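Local coordinates for protein uroporphyrinogen III cosynthase (HemD) (Helicobacter pylori, PDB 3P9Z) that probably catalyses the cyclisation of the linear tetrapyrrole hydroxymethylbilane to uroporphyrinogen III with release of water, a step of haem biosynthesis, at residues R5-V10 against I164-A169; Y29-D34 against E54-S59; R117-V122 against Q138-E143; H172-L177 against A196-E201. All coordinates share one frame; numbering follows the deposited sequence.

Contact 1: residues R5-V10 against I164-A169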
loop_
_atom_site.group_PDB
_atom_site.type_symbol
_atom_site.label_atom_id
_atom_site.label_comp_id
_atom_site.label_asym_id
_atom_site.label_seq_id
_atom_site.Cartn_x
_atom_site.Cartn_y
_atom_site.Cartn_z
ATOM N N ARG A 5 17.510 -17.223 15.465
ATOM C CA ARG A 5 16.468 -17.334 14.437
ATOM C C ARG A 5 16.619 -16.240 13.372
ATOM O O ARG A 5 16.947 -15.111 13.706
ATOM C CB ARG A 5 15.082 -17.279 15.092
ATOM C CG ARG A 5 14.886 -18.302 16.222
ATOM C CD ARG A 5 13.523 -18.149 16.880
ATOM N NE ARG A 5 12.463 -18.508 15.947
ATOM C CZ ARG A 5 11.162 -18.368 16.170
ATOM N NH1 ARG A 5 10.711 -17.895 17.333
ATOM N NH2 ARG A 5 10.306 -18.737 15.232
ATOM N N GLU A 6 16.390 -16.591 12.107
ATOM C CA GLU A 6 16.451 -15.642 10.996
ATOM C C GLU A 6 15.206 -14.753 10.947
ATOM O O GLU A 6 14.094 -15.252 11.024
ATOM C CB GLU A 6 16.534 -16.385 9.665
ATOM C CG GLU A 6 17.935 -16.727 9.168
ATOM C CD GLU A 6 17.977 -16.801 7.640
ATOM O OE1 GLU A 6 17.551 -15.833 6.963
ATOM O OE2 GLU A 6 18.425 -17.838 7.117
ATOM N N ILE A 7 15.405 -13.453 10.778
ATOM C CA ILE A 7 14.313 -12.498 10.628
ATOM C C ILE A 7 14.089 -12.179 9.132
ATOM O O ILE A 7 15.001 -11.696 8.438
ATOM C CB ILE A 7 14.580 -11.231 11.460
ATOM C CG1 ILE A 7 14.586 -11.570 12.957
ATOM C CG2 ILE A 7 13.563 -10.113 11.146
ATOM C CD1 ILE A 7 15.191 -10.487 13.860
ATOM N N VAL A 8 12.877 -12.465 8.652
ATOM C CA VAL A 8 12.510 -12.262 7.246
ATOM C C VAL A 8 11.330 -11.283 7.090
ATOM O O VAL A 8 10.275 -11.459 7.701
ATOM C CB VAL A 8 12.172 -13.609 6.564
ATOM C CG1 VAL A 8 11.970 -13.443 5.060
ATOM C CG2 VAL A 8 13.268 -14.626 6.817
ATOM N N TRP A 9 11.524 -10.254 6.262
ATOM C CA TRP A 9 10.481 -9.289 5.940
ATOM C C TRP A 9 9.676 -9.800 4.748
ATOM O O TRP A 9 10.244 -10.220 3.729
ATOM C CB TRP A 9 11.099 -7.940 5.576
ATOM C CG TRP A 9 11.873 -7.274 6.682
ATOM C CD1 TRP A 9 13.190 -7.444 6.973
ATOM C CD2 TRP A 9 11.369 -6.324 7.632
ATOM N NE1 TRP A 9 13.556 -6.650 8.047
ATOM C CE2 TRP A 9 12.449 -5.954 8.468
ATOM C CE3 TRP A 9 10.116 -5.733 7.841
ATOM C CZ2 TRP A 9 12.310 -5.030 9.511
ATOM C CZ3 TRP A 9 9.977 -4.801 8.870
ATOM C CH2 TRP A 9 11.069 -4.466 9.696
ATOM N N VAL A 10 8.356 -9.765 4.880
ATOM C CA VAL A 10 7.443 -10.076 3.798
ATOM C C VAL A 10 6.727 -8.751 3.552
ATOM O O VAL A 10 5.815 -8.368 4.292
ATOM C CB VAL A 10 6.444 -11.206 4.181
ATOM C CG1 VAL A 10 5.624 -11.638 2.969
ATOM C CG2 VAL A 10 7.181 -12.419 4.787
ATOM N N ILE A 164 11.572 -16.039 11.777
ATOM C CA ILE A 164 10.568 -15.065 12.185
ATOM C C ILE A 164 10.152 -14.239 10.954
ATOM O O ILE A 164 10.983 -13.575 10.347
ATOM C CB ILE A 164 11.111 -14.126 13.291
ATOM C CG1 ILE A 164 11.484 -14.916 14.562
ATOM C CG2 ILE A 164 10.097 -13.039 13.622
ATOM C CD1 ILE A 164 12.639 -14.292 15.347
ATOM N N LEU A 165 8.867 -14.265 10.619
ATOM C CA LEU A 165 8.362 -13.626 9.406
ATOM C C LEU A 165 7.513 -12.395 9.723
ATOM O O LEU A 165 6.493 -12.492 10.438
ATOM C CB LEU A 165 7.526 -14.616 8.583
ATOM C CG LEU A 165 8.093 -16.026 8.418
ATOM C CD1 LEU A 165 7.064 -16.921 7.777
ATOM C CD2 LEU A 165 9.380 -15.990 7.594
ATOM N N ILE A 166 7.939 -11.255 9.178
ATOM C CA ILE A 166 7.244 -9.976 9.385
ATOM C C ILE A 166 6.305 -9.658 8.228
ATOM O O ILE A 166 6.755 -9.374 7.093
ATOM C CB ILE A 166 8.248 -8.787 9.608
ATOM C CG1 ILE A 166 9.162 -9.064 10.811
ATOM C CG2 ILE A 166 7.479 -7.471 9.792
ATOM C CD1 ILE A 166 10.320 -8.093 10.998
ATOM N N PHE A 167 5.002 -9.708 8.502
ATOM C CA PHE A 167 4.005 -9.366 7.480
ATOM C C PHE A 167 3.538 -7.927 7.632
ATOM O O PHE A 167 2.994 -7.553 8.682
ATOM C CB PHE A 167 2.823 -10.341 7.534
ATOM C CG PHE A 167 3.221 -11.784 7.306
ATOM C CD1 PHE A 167 3.369 -12.284 6.001
ATOM C CD2 PHE A 167 3.436 -12.636 8.380
ATOM C CE1 PHE A 167 3.747 -13.626 5.779
ATOM C CE2 PHE A 167 3.806 -13.985 8.177
ATOM C CZ PHE A 167 3.964 -14.478 6.860
ATOM N N THR A 168 3.727 -7.132 6.577
ATOM C CA THR A 168 3.483 -5.691 6.650
ATOM C C THR A 168 2.147 -5.264 6.049
ATOM O O THR A 168 1.802 -4.095 6.112
ATOM C CB THR A 168 4.625 -4.887 5.990
ATOM O OG1 THR A 168 4.683 -5.209 4.593
ATOM C CG2 THR A 168 5.962 -5.242 6.636
ATOM N N ALA A 169 1.408 -6.216 5.478
ATOM C CA ALA A 169 0.074 -5.972 4.914
ATOM C C ALA A 169 -0.575 -7.318 4.620
ATOM O O ALA A 169 0.116 -8.333 4.558
ATOM C CB ALA A 169 0.163 -5.137 3.625
#
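Ile7 to Val10 pair in parallel with Ile164 to Phe167, the short strand axes approaching to 4.6 Å at an angle of 24°, and paired CA atoms lie 4.8 to 5.1 Å apart, from Ile7-Ile164 to Val10-Phe167. The hydrogen bonds alternate as parallel pairing requires. Ile164 N donates to Glu6 O, Val8 N to Ile164 O, Ile166 N to Val8 O and Val10 N to Ile166 O; the Val8 N bond is almost straight, at 177° about the hydrogen. A weak Thr168 N to Val10 O bond carries the pairing just beyond the strands.

On one face of the sheet, Ile166 serves Trp9 with both branches. Ile166 CD1 stands 3.7 Å from the centroid of the Trp9 six-membered ring, on its normal, a CH-pi contact, while Ile166 CG2 meets Trp9 CE3 at 3.7 Å. With Ile166 CG1 anti to the carbonyl carbon (chi1 -58°), CD1 also reaches Ile7 CG2, at 3.8 Å. Nearer the chain start, the guanidinium of Arg5 lies with one face on Ile164 CG1, 3.8 Å from CZ; its NE is bound to Lys162 O and its NH2 to Thr187 OG1, which fix the group over the isoleucine.

The other face carries Val8 beside Leu165 and Val10 beside Phe167, with Val10 CB 3.7 Å from Phe167 CD1. Helix 214-223 covers the Ile7 and Ile166 face, and helix 170-179 the Val10 and Phe167 face. Two central strands joined from near the chain's beginning and its later half, with helices on both faces, are typical of the discontinuous alpha/beta domain of uroporphyrinogen-III synthases.

Contact 2: residues Y29-D34 against E54-S59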
loop_
_atom_site.group_PDB
_atom_site.type_symbol
_atom_site.label_atom_id
_atom_site.label_comp_id
_atom_site.label_asym_id
_atom_site.label_seq_id
_atom_site.Cartn_x
_atom_site.Cartn_y
_atom_site.Cartn_z
ATOM N N TYR A 29 -1.833 1.425 -14.806
ATOM C CA TYR A 29 -2.813 1.640 -15.866
ATOM C C TYR A 29 -2.896 3.124 -16.206
ATOM O O TYR A 29 -3.067 3.963 -15.318
ATOM C CB TYR A 29 -4.199 1.132 -15.458
ATOM C CG TYR A 29 -4.211 -0.292 -14.971
ATOM C CD1 TYR A 29 -3.998 -1.355 -15.854
ATOM C CD2 TYR A 29 -4.422 -0.582 -13.632
ATOM C CE1 TYR A 29 -4.002 -2.669 -15.404
ATOM C CE2 TYR A 29 -4.432 -1.891 -13.174
ATOM C CZ TYR A 29 -4.225 -2.926 -14.061
ATOM O OH TYR A 29 -4.226 -4.223 -13.601
ATOM N N PRO A 30 -2.758 3.457 -17.497
ATOM C CA PRO A 30 -2.849 4.861 -17.902
ATOM C C PRO A 30 -4.189 5.500 -17.521
ATOM O O PRO A 30 -5.233 4.846 -17.525
ATOM C CB PRO A 30 -2.693 4.794 -19.434
ATOM C CG PRO A 30 -1.874 3.575 -19.664
ATOM C CD PRO A 30 -2.418 2.584 -18.639
ATOM N N LEU A 31 -4.139 6.773 -17.174
ATOM C CA LEU A 31 -5.348 7.535 -16.929
ATOM C C LEU A 31 -5.909 7.996 -18.268
ATOM O O LEU A 31 -5.303 8.831 -18.965
ATOM C CB LEU A 31 -5.051 8.715 -16.003
ATOM C CG LEU A 31 -6.205 9.622 -15.606
ATOM C CD1 LEU A 31 -7.175 8.894 -14.669
ATOM C CD2 LEU A 31 -5.614 10.878 -14.965
ATOM N N GLU A 32 -7.063 7.438 -18.616
ATOM C CA GLU A 32 -7.730 7.686 -19.894
ATOM C C GLU A 32 -8.632 8.916 -19.827
ATOM O O GLU A 32 -8.764 9.657 -20.820
ATOM C CB GLU A 32 -8.558 6.462 -20.311
ATOM N N LEU A 33 -9.245 9.115 -18.656
ATOM C CA LEU A 33 -10.155 10.227 -18.378
ATOM C C LEU A 33 -9.550 11.623 -18.635
ATOM O O LEU A 33 -8.358 11.869 -18.369
ATOM C CB LEU A 33 -10.628 10.129 -16.916
ATOM N N ASP A 34 -10.378 12.526 -19.153
ATOM C CA ASP A 34 -10.048 13.948 -19.234
ATOM C C ASP A 34 -10.215 14.555 -17.830
ATOM O O ASP A 34 -11.321 14.518 -17.267
ATOM C CB ASP A 34 -10.991 14.635 -20.244
ATOM C CG ASP A 34 -10.847 16.158 -20.270
ATOM O OD1 ASP A 34 -9.782 16.692 -19.889
ATOM O OD2 ASP A 34 -11.813 16.833 -20.696
ATOM N N GLU A 54 4.728 7.678 -14.044
ATOM C CA GLU A 54 5.252 6.765 -15.058
ATOM C C GLU A 54 4.436 6.723 -16.352
ATOM O O GLU A 54 4.996 6.881 -17.439
ATOM C CB GLU A 54 5.435 5.345 -14.492
ATOM C CG GLU A 54 6.072 4.385 -15.488
ATOM C CD GLU A 54 6.475 3.041 -14.889
ATOM O OE1 GLU A 54 7.241 3.028 -13.894
ATOM O OE2 GLU A 54 6.037 1.993 -15.433
ATOM N N THR A 55 3.126 6.493 -16.248
ATOM C CA THR A 55 2.292 6.310 -17.435
ATOM C C THR A 55 2.088 7.620 -18.202
ATOM O O THR A 55 1.726 7.599 -19.375
ATOM C CB THR A 55 0.898 5.759 -17.095
ATOM O OG1 THR A 55 0.228 6.697 -16.254
ATOM C CG2 THR A 55 0.982 4.391 -16.396
ATOM N N LEU A 56 2.306 8.749 -17.527
ATOM C CA LEU A 56 2.043 10.067 -18.112
ATOM C C LEU A 56 3.275 10.976 -18.156
ATOM O O LEU A 56 3.132 12.174 -18.346
ATOM C CB LEU A 56 0.903 10.780 -17.351
ATOM C CG LEU A 56 -0.489 10.142 -17.294
ATOM C CD1 LEU A 56 -1.361 10.929 -16.339
ATOM C CD2 LEU A 56 -1.144 10.053 -18.682
ATOM N N LYS A 57 4.469 10.408 -17.980
ATOM C CA LYS A 57 5.731 11.174 -17.970
ATOM C C LYS A 57 5.834 12.114 -19.174
ATOM O O LYS A 57 5.554 11.707 -20.305
ATOM C CB LYS A 57 6.949 10.233 -17.918
ATOM N N ASN A 58 6.193 13.371 -18.898
ATOM C CA ASN A 58 6.301 14.449 -19.899
ATOM C C ASN A 58 5.004 14.822 -20.641
ATOM O O ASN A 58 5.008 15.737 -21.469
ATOM C CB ASN A 58 7.445 14.171 -20.901
ATOM N N SER A 59 3.900 14.139 -20.337
ATOM C CA SER A 59 2.624 14.388 -21.010
ATOM C C SER A 59 1.999 15.698 -20.524
ATOM O O SER A 59 2.211 16.102 -19.361
ATOM C CB SER A 59 1.681 13.199 -20.795
ATOM O OG SER A 59 0.352 13.472 -21.192
HETATM O O HOH W 1 -1.540 6.000 -14.423
#
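The flat peptide group linking Tyr29 to Pro30 has the methyl of Thr55 over one face, with Thr55 CG2 4.0 Å from Pro30 N and 4.1 Å from Tyr29 C. A water approaches the Tyr29 carbonyl oxygen from that same side, tilted out of the peptide plane rather than lying in it. Beside the peptide, Thr55 CB packs on Pro30 CA at 3.9 Å.

The water bridges the two segments, 2.7 Å from Tyr29 O, to which it donates, and 2.6 Å from Thr55 OG1. That hydroxyl sits between the backbone N and the carbonyl carbon of Thr55 (chi1 62°), and from there it also bonds back to Ser51 O, one turn earlier. The methyl of this one helical side chain thus packs on the peptide while its hydroxyl meets the water.

In the fold, the contact joins the loop after strand 19-28 to the C-terminal end of helix 46-55. A type II beta turn from Leu56 to Ser59, closed by Ser59 N to Leu56 O (2.9 Å), then leads into helix 60-66, where Ser59 is the N-cap.

Leu31 CB and Leu56 CD1 are 4.3 Å apart, a loose apolar touch. Helix 60-66 reinforces it from outside the two segments, with both leucines leaning on Leu65 and with Lys61 NZ tying the loop down by bonds to Leu31 O and Leu33 O.

Contact 3: residues R117-V122 against Q138-E143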
loop_
_atom_site.group_PDB
_atom_site.type_symbol
_atom_site.label_atom_id
_atom_site.label_comp_id
_atom_site.label_asym_id
_atom_site.label_seq_id
_atom_site.Cartn_x
_atom_site.Cartn_y
_atom_site.Cartn_z
ATOM N N ARG A 117 -7.044 5.665 -7.742
ATOM C CA ARG A 117 -7.178 4.556 -6.800
ATOM C C ARG A 117 -6.615 3.207 -7.278
ATOM O O ARG A 117 -6.282 3.032 -8.460
ATOM C CB ARG A 117 -8.658 4.397 -6.419
ATOM C CG ARG A 117 -9.546 3.962 -7.586
ATOM C CD ARG A 117 -10.839 3.292 -7.111
ATOM N NE ARG A 117 -10.593 2.085 -6.305
ATOM C CZ ARG A 117 -11.448 1.584 -5.408
ATOM N NH1 ARG A 117 -12.623 2.171 -5.171
ATOM N NH2 ARG A 117 -11.125 0.484 -4.738
ATOM N N ALA A 118 -6.531 2.271 -6.334
ATOM C CA ALA A 118 -6.223 0.878 -6.594
ATOM C C ALA A 118 -7.434 0.153 -7.174
ATOM O O ALA A 118 -8.586 0.534 -6.931
ATOM C CB ALA A 118 -5.793 0.198 -5.313
ATOM N N LYS A 119 -7.158 -0.895 -7.942
ATOM C CA LYS A 119 -8.206 -1.751 -8.485
ATOM C C LYS A 119 -8.890 -2.493 -7.359
ATOM O O LYS A 119 -10.095 -2.672 -7.371
ATOM C CB LYS A 119 -7.616 -2.776 -9.463
ATOM C CG LYS A 119 -8.666 -3.537 -10.262
ATOM C CD LYS A 119 -8.094 -4.049 -11.575
ATOM C CE LYS A 119 -9.201 -4.372 -12.586
ATOM N NZ LYS A 119 -8.730 -4.132 -14.004
ATOM N N GLU A 120 -8.099 -2.941 -6.395
ATOM C CA GLU A 120 -8.611 -3.764 -5.310
ATOM C C GLU A 120 -9.294 -2.892 -4.271
ATOM O O GLU A 120 -8.964 -1.716 -4.102
ATOM C CB GLU A 120 -7.496 -4.630 -4.694
ATOM C CG GLU A 120 -6.309 -3.841 -4.131
ATOM C CD GLU A 120 -5.230 -3.486 -5.172
ATOM O OE1 GLU A 120 -4.177 -2.944 -4.768
ATOM O OE2 GLU A 120 -5.412 -3.751 -6.380
ATOM N N ILE A 121 -10.271 -3.490 -3.596
ATOM C CA ILE A 121 -11.040 -2.827 -2.569
ATOM C C ILE A 121 -10.301 -2.975 -1.244
ATOM O O ILE A 121 -10.152 -4.079 -0.737
ATOM C CB ILE A 121 -12.476 -3.428 -2.514
ATOM C CG1 ILE A 121 -13.244 -3.030 -3.792
ATOM C CG2 ILE A 121 -13.228 -3.010 -1.228
ATOM C CD1 ILE A 121 -14.477 -3.841 -4.049
ATOM N N VAL A 122 -9.809 -1.863 -0.709
ATOM C CA VAL A 122 -9.108 -1.882 0.567
ATOM C C VAL A 122 -9.863 -1.050 1.616
ATOM O O VAL A 122 -10.533 -1.608 2.479
ATOM C CB VAL A 122 -7.627 -1.443 0.432
ATOM C CG1 VAL A 122 -6.929 -1.427 1.805
ATOM C CG2 VAL A 122 -6.877 -2.370 -0.530
ATOM N N GLN A 138 -14.018 8.048 -9.805
ATOM C CA GLN A 138 -12.883 7.180 -9.470
ATOM C C GLN A 138 -12.232 6.695 -10.745
ATOM O O GLN A 138 -12.935 6.334 -11.694
ATOM C CB GLN A 138 -13.360 5.917 -8.764
ATOM C CG GLN A 138 -14.217 6.137 -7.574
ATOM C CD GLN A 138 -14.463 4.844 -6.837
ATOM O OE1 GLN A 138 -15.390 4.097 -7.153
ATOM N NE2 GLN A 138 -13.655 4.584 -5.845
ATOM N N ALA A 139 -10.906 6.665 -10.764
ATOM C CA ALA A 139 -10.179 5.975 -11.828
ATOM C C ALA A 139 -9.120 5.077 -11.211
ATOM O O ALA A 139 -8.304 5.523 -10.404
ATOM C CB ALA A 139 -9.541 6.960 -12.799
ATOM N N VAL A 140 -9.160 3.812 -11.614
ATOM C CA VAL A 140 -8.189 2.798 -11.254
ATOM C C VAL A 140 -6.864 3.044 -12.005
ATOM O O VAL A 140 -6.796 2.930 -13.229
ATOM C CB VAL A 140 -8.754 1.401 -11.625
ATOM C CG1 VAL A 140 -7.688 0.303 -11.469
ATOM C CG2 VAL A 140 -10.023 1.088 -10.779
ATOM N N VAL A 141 -5.802 3.373 -11.281
ATOM C CA VAL A 141 -4.518 3.615 -11.951
ATOM C C VAL A 141 -3.446 2.594 -11.578
ATOM O O VAL A 141 -2.337 2.615 -12.123
ATOM C CB VAL A 141 -4.010 5.073 -11.746
ATOM C CG1 VAL A 141 -5.047 6.090 -12.335
ATOM C CG2 VAL A 141 -3.737 5.358 -10.286
ATOM N N TYR A 142 -3.764 1.700 -10.645
ATOM C CA TYR A 142 -2.811 0.636 -10.317
ATOM C C TYR A 142 -3.481 -0.570 -9.684
ATOM O O TYR A 142 -4.616 -0.487 -9.209
ATOM C CB TYR A 142 -1.642 1.146 -9.440
ATOM C CG TYR A 142 -1.991 1.291 -7.980
ATOM C CD1 TYR A 142 -2.614 2.444 -7.514
ATOM C CD2 TYR A 142 -1.721 0.269 -7.061
ATOM C CE1 TYR A 142 -2.959 2.596 -6.183
ATOM C CE2 TYR A 142 -2.076 0.415 -5.696
ATOM C CZ TYR A 142 -2.683 1.590 -5.281
ATOM O OH TYR A 142 -3.048 1.778 -3.970
ATOM N N GLU A 143 -2.749 -1.686 -9.702
ATOM C CA GLU A 143 -3.163 -2.911 -9.045
ATOM C C GLU A 143 -1.948 -3.555 -8.385
ATOM O O GLU A 143 -0.848 -3.574 -8.959
ATOM C CB GLU A 143 -3.791 -3.865 -10.055
ATOM C CG GLU A 143 -4.469 -5.057 -9.414
ATOM C CD GLU A 143 -5.047 -6.036 -10.423
ATOM O OE1 GLU A 143 -4.839 -5.858 -11.642
ATOM O OE2 GLU A 143 -5.718 -6.996 -9.986
HETATM O O HOH W 2 -5.573 3.445 -3.809
#
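This contact belongs to a beta-alpha-beta unit in which strand 112-118, helix 125-131 and strand 135-146 follow one another, and Arg117 and Ala118 pair in parallel with Val140 and Tyr142. The step from the first pair to the second skips one residue, a beta bulge at Val141. Arg117 N donates to Ala139 O (2.9 Å), Val141 N to Arg117 O (2.9 Å) and Lys119 N to Tyr142 O (2.9 Å, 143° at the hydrogen).

Ala118 CA and CB sit over one face of the Tyr142 ring, with Ala118 CB 3.4 Å from Tyr142 CZ. A water links Ala118 N to Tyr142 OH. Lys119 CB packs on Val140 CG1 at 3.7 Å.

Arg117 curls forward along its own chain: with CG between the backbone N and the carbonyl carbon (chi1 66°), Arg117 NE reaches Ala118 O in the guanidinium plane at 2.6 Å. Arg117 NH2 reaches Glu120 O at 3.1 Å, and the two bonds fix the orientation of the group.

A malonate, probably from the crystallisation liquor, lies close to Arg117 and bonds to Val122 N. It may mark a pocket at the C-terminal ends of these parallel-paired strands, where alpha/beta folds commonly bind ligands.

Contact 4: residues H172-L177 against A196-E201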
loop_
_atom_site.group_PDB
_atom_site.type_symbol
_atom_site.label_atom_id
_atom_site.label_comp_id
_atom_site.label_asym_id
_atom_site.label_seq_id
_atom_site.Cartn_x
_atom_site.Cartn_y
_atom_site.Cartn_z
ATOM N N HIS A 172 0.642 -9.242 1.441
ATOM C CA HIS A 172 1.873 -9.985 1.672
ATOM C C HIS A 172 1.677 -11.339 2.364
ATOM O O HIS A 172 2.303 -12.334 1.986
ATOM C CB HIS A 172 2.857 -9.106 2.449
ATOM C CG HIS A 172 3.256 -7.882 1.693
ATOM N ND1 HIS A 172 3.220 -6.616 2.238
ATOM C CD2 HIS A 172 3.662 -7.731 0.411
ATOM C CE1 HIS A 172 3.598 -5.739 1.326
ATOM N NE2 HIS A 172 3.880 -6.392 0.211
ATOM N N ALA A 173 0.804 -11.372 3.373
ATOM C CA ALA A 173 0.397 -12.618 4.001
ATOM C C ALA A 173 -0.256 -13.559 2.985
ATOM O O ALA A 173 0.095 -14.736 2.894
ATOM C CB ALA A 173 -0.555 -12.340 5.157
ATOM N N LYS A 174 -1.197 -13.023 2.217
ATOM C CA LYS A 174 -1.886 -13.782 1.181
ATOM C C LYS A 174 -0.900 -14.405 0.174
ATOM O O LYS A 174 -0.980 -15.597 -0.126
ATOM C CB LYS A 174 -2.912 -12.879 0.474
ATOM C CG LYS A 174 -3.852 -13.611 -0.465
ATOM C CD LYS A 174 -5.035 -12.713 -0.865
ATOM C CE LYS A 174 -5.956 -13.433 -1.856
ATOM N NZ LYS A 174 -5.392 -13.428 -3.258
ATOM N N ALA A 175 0.019 -13.590 -0.336
ATOM C CA ALA A 175 0.989 -14.046 -1.320
ATOM C C ALA A 175 1.919 -15.100 -0.714
ATOM O O ALA A 175 2.272 -16.086 -1.363
ATOM C CB ALA A 175 1.796 -12.871 -1.851
ATOM N N PHE A 176 2.321 -14.888 0.535
ATOM C CA PHE A 176 3.176 -15.863 1.185
ATOM C C PHE A 176 2.487 -17.219 1.221
ATOM O O PHE A 176 3.078 -18.232 0.820
ATOM C CB PHE A 176 3.558 -15.424 2.590
ATOM C CG PHE A 176 4.499 -16.363 3.271
ATOM C CD1 PHE A 176 4.011 -17.402 4.070
ATOM C CD2 PHE A 176 5.872 -16.226 3.109
ATOM C CE1 PHE A 176 4.878 -18.296 4.714
ATOM C CE2 PHE A 176 6.753 -17.118 3.748
ATOM C CZ PHE A 176 6.247 -18.153 4.557
ATOM N N LEU A 177 1.240 -17.231 1.685
ATOM C CA LEU A 177 0.501 -18.484 1.861
ATOM C C LEU A 177 0.172 -19.130 0.526
ATOM O O LEU A 177 0.069 -20.332 0.444
ATOM C CB LEU A 177 -0.761 -18.279 2.696
ATOM C CG LEU A 177 -0.484 -17.927 4.168
ATOM C CD1 LEU A 177 -1.788 -17.626 4.903
ATOM C CD2 LEU A 177 0.299 -19.054 4.867
ATOM N N ALA A 196 -2.975 -9.213 11.256
ATOM C CA ALA A 196 -3.029 -10.294 12.230
ATOM C C ALA A 196 -4.345 -11.066 12.177
ATOM O O ALA A 196 -4.344 -12.288 12.270
ATOM C CB ALA A 196 -2.771 -9.754 13.626
ATOM N N LEU A 197 -5.457 -10.350 12.015
ATOM C CA LEU A 197 -6.770 -10.994 12.015
ATOM C C LEU A 197 -7.038 -11.745 10.709
ATOM O O LEU A 197 -7.763 -12.751 10.686
ATOM C CB LEU A 197 -7.885 -9.982 12.346
ATOM C CG LEU A 197 -7.823 -9.438 13.787
ATOM C CD1 LEU A 197 -8.821 -8.298 14.028
ATOM C CD2 LEU A 197 -8.063 -10.554 14.789
ATOM N N TYR A 198 -6.425 -11.272 9.629
ATOM C CA TYR A 198 -6.432 -12.033 8.381
ATOM C C TYR A 198 -5.677 -13.355 8.565
ATOM O O TYR A 198 -6.199 -14.430 8.250
ATOM C CB TYR A 198 -5.824 -11.232 7.230
ATOM C CG TYR A 198 -5.616 -12.120 6.032
ATOM C CD1 TYR A 198 -6.678 -12.411 5.174
ATOM C CD2 TYR A 198 -4.383 -12.729 5.805
ATOM C CE1 TYR A 198 -6.505 -13.269 4.077
ATOM C CE2 TYR A 198 -4.198 -13.604 4.711
ATOM C CZ TYR A 198 -5.261 -13.855 3.861
ATOM O OH TYR A 198 -5.094 -14.693 2.794
ATOM N N LEU A 199 -4.449 -13.279 9.078
ATOM C CA LEU A 199 -3.684 -14.487 9.404
ATOM C C LEU A 199 -4.444 -15.463 10.321
ATOM O O LEU A 199 -4.438 -16.676 10.112
ATOM C CB LEU A 199 -2.326 -14.130 10.028
ATOM C CG LEU A 199 -1.300 -13.569 9.032
ATOM C CD1 LEU A 199 -0.082 -13.011 9.761
ATOM C CD2 LEU A 199 -0.875 -14.633 8.031
ATOM N N GLN A 200 -5.092 -14.921 11.343
ATOM C CA GLN A 200 -5.840 -15.754 12.289
ATOM C C GLN A 200 -7.036 -16.458 11.608
ATOM O O GLN A 200 -7.365 -17.599 11.942
ATOM C CB GLN A 200 -6.294 -14.875 13.447
ATOM C CG GLN A 200 -7.126 -15.566 14.498
ATOM C CD GLN A 200 -7.479 -14.618 15.627
ATOM O OE1 GLN A 200 -6.602 -13.965 16.217
ATOM N NE2 GLN A 200 -8.765 -14.526 15.926
ATOM N N GLU A 201 -7.665 -15.779 10.642
ATOM C CA GLU A 201 -8.718 -16.373 9.817
ATOM C C GLU A 201 -8.159 -17.597 9.088
ATOM O O GLU A 201 -8.859 -18.594 8.896
ATOM C CB GLU A 201 -9.268 -15.324 8.823
ATOM C CG GLU A 201 -10.230 -15.871 7.736
ATOM C CD GLU A 201 -10.662 -14.811 6.706
ATOM O OE1 GLU A 201 -10.172 -13.657 6.772
ATOM O OE2 GLU A 201 -11.492 -15.135 5.826
#
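Tyr198 and Leu199 are swung towards Ala173 by different first torsions: CG of Tyr198 is anti to the backbone N (chi1 170°), while CG of Leu199 is anti to the carbonyl carbon (chi1 -73°). The two neighbouring side chains converge on one methyl. Ala173 CB is 3.9 Å from Tyr198 CE2, reached obliquely, and 3.7 Å from Leu199 CD2. That same Leu199 CD2 lies 4.4 Å from Leu177 CD1, one turn further along helix 170-179, a looser touch.

The Tyr198 ring extends past Ala173 to the start of the Lys174 side chain, where Tyr198 OH meets Lys174 CB and CG, each at 3.7 Å. The end of the lysine leads away; the contact is therefore with its aliphatic part.

The short helix axes run 31° from parallel and come no nearer than 10.4 Å, and the closest CA pair, Ala173 and Leu199, is 7.0 Å apart. The small alanine lets the larger side chains of helix 193-201 fill this wide spacing. Beneath them lies the sheet: Ala173 and Leu199 both rest on Phe167 of strand 164-167, and Leu199 also on Ser190 of strand 187-190.

With methyls, a tyrosine ring and lysine methylenes doing the touching and polar pairing absent between the segments, cohesion here probably comes mainly from shape and burial of apolar surface rather than directed bonds.

Contact 1 is the buried one, a strand pairing within the sheet; contact 4 lies against it, since Phe167 and Leu165 of 164-169 pack on Ala173 and Phe176 of helix 170-179. Contacts 2 and 3 sit on the opposite side of the chain's centre from contact 1 and touch each other: Tyr29 N probably hydrogen-bonds to Val141 O, and Leu31 packs on Ala139. Contacts 1 and 3 both use parallel backbone hydrogen bonds in the same sheet, but contact 1 keeps a regular register inside apolar cover, whereas contact 3, at the surface, has a bulge, charged side chains and a water. Contacts 2 and 4, both partly buried, lack direct bonds; contact 2 adds a bridging water.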